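Local coordinates for protein AgaA (Rhizobium radiobacter, PDB 6HLX) that binds the opine agropinic acid and, as a periplasmic solute-binding protein, probably delivers it to an ABC transporter for import, at residues 106-111 with 116-121. Numbering follows the deposited sequence.
Sequences SKIETP and VKLTLS. With EDO (1,2-ethanediol), chain B.
K107 and E109 pair with T119 and K117 in an antiparallel beta hairpin at one margin of a five-stranded sheet, where strand 105-110 is outermost and strand 115-120 lies inside, bonded on its other side to strand 61-66. The E109-K117 pair is held by two backbone bonds, E109 N to K117 O at 2.8 Å and nearly straight (174°), and K117 N to E109 O. At its S106 end the ladder carries an extra residue: S106 N and K107 N both donate to T119 O, at 2.8 and 3.2 Å, while T119 N returns one bond to K107 O. Two residues thus face one, a classic beta bulge. On the face carrying K107, E109, K117 and T119, polar side chains meet partly through water. CG of K107 stands anti to the backbone N (chi1 -175°), running the chain beside T119, and a bend at chi3 (82°) turns CE to 3.8 Å from T119 OG1. T119 OG1 is hydrogen-bonded to two waters, each at 2.7 Å; one is also bonded to E109 OE1, the other weakly accepts from K107 NZ. Within the strand, K107 NZ and E109 OE2 form a long salt bridge (4.0 Å). E109 and K117 cross at a slant, and E109 OE1 and K117 NZ stay 4.2 Å apart, beyond a salt bridge, though the opposite charges probably still attract. The last methylene of K117, CE, rests against CG of the P111 ring. The opposite face is apolar: I108 lies beside L118, CG1 to CD2 at 3.8 Å, and its CG2 reaches V116 CG1. Helix 79-90 packs here, with L86 against I108 and V82 against V116, while L131 of helix 127-131 meets L118. One side wet and charged, the other packed on helices, this is a beta hairpin with a classic bulge, closing one edge of an antiparallel sheet in a family 5 solute-binding protein.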
loop_
_atom_site.group_PDB
_atom_site.type_symbol
_atom_site.label_atom_id
_atom_site.label_comp_id
_atom_site.label_asym_id
_atom_site.label_seq_id
_atom_site.Cartn_x
_atom_site.Cartn_y
_atom_site.Cartn_z
ATOM N N SER A 106 0.031 -1.432 24.018
ATOM C CA SER A 106 0.167 -2.397 25.119
ATOM C C SER A 106 -1.074 -2.505 25.997
ATOM O O SER A 106 -1.230 -3.496 26.712
ATOM C CB SER A 106 1.417 -2.115 25.959
ATOM O OG SER A 106 1.432 -0.786 26.449
ATOM N N LYS A 107 -1.928 -1.483 25.990
ATOM C CA LYS A 107 -3.154 -1.489 26.790
ATOM C C LYS A 107 -4.268 -0.812 26.009
ATOM O O LYS A 107 -4.025 0.222 25.379
ATOM C CB LYS A 107 -2.894 -0.748 28.119
ATOM C CG LYS A 107 -4.066 -0.789 29.102
ATOM C CD LYS A 107 -3.630 -0.446 30.524
ATOM C CE LYS A 107 -3.534 1.040 30.770
ATOM N NZ LYS A 107 -3.245 1.351 32.198
ATOM N N ILE A 108 -5.477 -1.408 26.021
ATOM C CA ILE A 108 -6.649 -0.822 25.376
ATOM C C ILE A 108 -7.727 -0.754 26.455
ATOM O O ILE A 108 -8.167 -1.796 26.960
ATOM C CB ILE A 108 -7.157 -1.612 24.140
ATOM C CG1 ILE A 108 -6.045 -1.809 23.078
ATOM C CG2 ILE A 108 -8.393 -0.888 23.533
ATOM C CD1 ILE A 108 -6.333 -2.937 22.003
ATOM N N GLU A 109 -8.149 0.458 26.800
ATOM C CA GLU A 109 -9.170 0.656 27.837
ATOM C C GLU A 109 -10.447 1.166 27.197
ATOM O O GLU A 109 -10.399 1.906 26.204
ATOM C CB GLU A 109 -8.685 1.631 28.903
ATOM C CG GLU A 109 -7.487 1.131 29.686
ATOM C CD GLU A 109 -6.958 2.166 30.651
ATOM O OE1 GLU A 109 -6.335 3.150 30.187
ATOM O OE2 GLU A 109 -7.174 1.996 31.873
ATOM N N THR A 110 -11.591 0.750 27.746
ATOM C CA THR A 110 -12.917 1.155 27.249
ATOM C C THR A 110 -13.714 1.683 28.471
ATOM O O THR A 110 -14.597 0.969 28.948
ATOM C CB THR A 110 -13.585 -0.048 26.519
ATOM O OG1 THR A 110 -13.677 -1.125 27.453
ATOM C CG2 THR A 110 -12.778 -0.523 25.293
ATOM N N PRO A 111 -13.391 2.898 29.009
ATOM C CA PRO A 111 -14.082 3.392 30.235
ATOM C C PRO A 111 -15.585 3.577 30.095
ATOM O O PRO A 111 -16.322 3.487 31.078
ATOM C CB PRO A 111 -13.368 4.707 30.571
ATOM C CG PRO A 111 -12.714 5.128 29.308
ATOM C CD PRO A 111 -12.370 3.862 28.547
ATOM N N VAL A 116 -12.327 5.129 23.845
ATOM C CA VAL A 116 -11.251 4.140 23.729
ATOM C C VAL A 116 -9.962 4.851 24.118
ATOM O O VAL A 116 -9.674 5.919 23.587
ATOM C CB VAL A 116 -11.090 3.575 22.295
ATOM C CG1 VAL A 116 -10.001 2.492 22.244
ATOM C CG2 VAL A 116 -12.395 3.049 21.764
ATOM N N LYS A 117 -9.160 4.231 24.982
ATOM C CA LYS A 117 -7.874 4.805 25.351
ATOM C C LYS A 117 -6.783 3.785 25.067
ATOM O O LYS A 117 -6.881 2.651 25.538
ATOM C CB LYS A 117 -7.850 5.148 26.841
ATOM C CG LYS A 117 -8.870 6.189 27.279
ATOM C CD LYS A 117 -8.542 6.702 28.691
ATOM C CE LYS A 117 -9.052 5.829 29.817
ATOM N NZ LYS A 117 -8.800 6.446 31.147
ATOM N N LEU A 118 -5.741 4.194 24.327
ATOM C CA LEU A 118 -4.584 3.345 24.046
ATOM C C LEU A 118 -3.400 3.845 24.843
ATOM O O LEU A 118 -3.218 5.055 25.015
ATOM C CB LEU A 118 -4.202 3.371 22.546
ATOM C CG LEU A 118 -5.319 3.095 21.543
ATOM C CD1 LEU A 118 -4.792 3.204 20.112
ATOM C CD2 LEU A 118 -5.996 1.751 21.798
ATOM N N THR A 119 -2.594 2.907 25.346
ATOM C CA THR A 119 -1.328 3.208 25.988
ATOM C C THR A 119 -0.316 2.389 25.200
ATOM O O THR A 119 -0.538 1.193 24.970
ATOM C CB THR A 119 -1.297 2.876 27.483
ATOM O OG1 THR A 119 -2.354 3.578 28.141
ATOM C CG2 THR A 119 0.034 3.284 28.125
ATOM N N LEU A 120 0.771 3.033 24.770
ATOM C CA LEU A 120 1.825 2.357 24.015
ATOM C C LEU A 120 2.985 1.987 24.930
ATOM O O LEU A 120 3.240 2.676 25.919
ATOM C CB LEU A 120 2.348 3.249 22.875
ATOM C CG LEU A 120 1.335 3.909 21.913
ATOM C CD1 LEU A 120 2.076 4.549 20.733
ATOM C CD2 LEU A 120 0.279 2.926 21.428
ATOM N N SER A 121 3.704 0.902 24.581
ATOM C CA SER A 121 4.875 0.465 25.335
ATOM C C SER A 121 6.069 1.389 25.011
ATOM O O SER A 121 6.954 1.570 25.851
ATOM C CB SER A 121 5.184 -1.004 25.036
ATOM O OG SER A 121 5.165 -1.260 23.638
HETATM C C1 EDO B . -11.902 -0.144 31.008
HETATM O O1 EDO B . -11.151 -1.078 30.255
HETATM C C2 EDO B . -10.950 0.736 31.846
HETATM O O2 EDO B . -11.560 2.000 32.085
HETATM O O HOH W 1 -1.974 4.008 30.798
HETATM O O HOH W 2 -4.849 2.600 27.800
#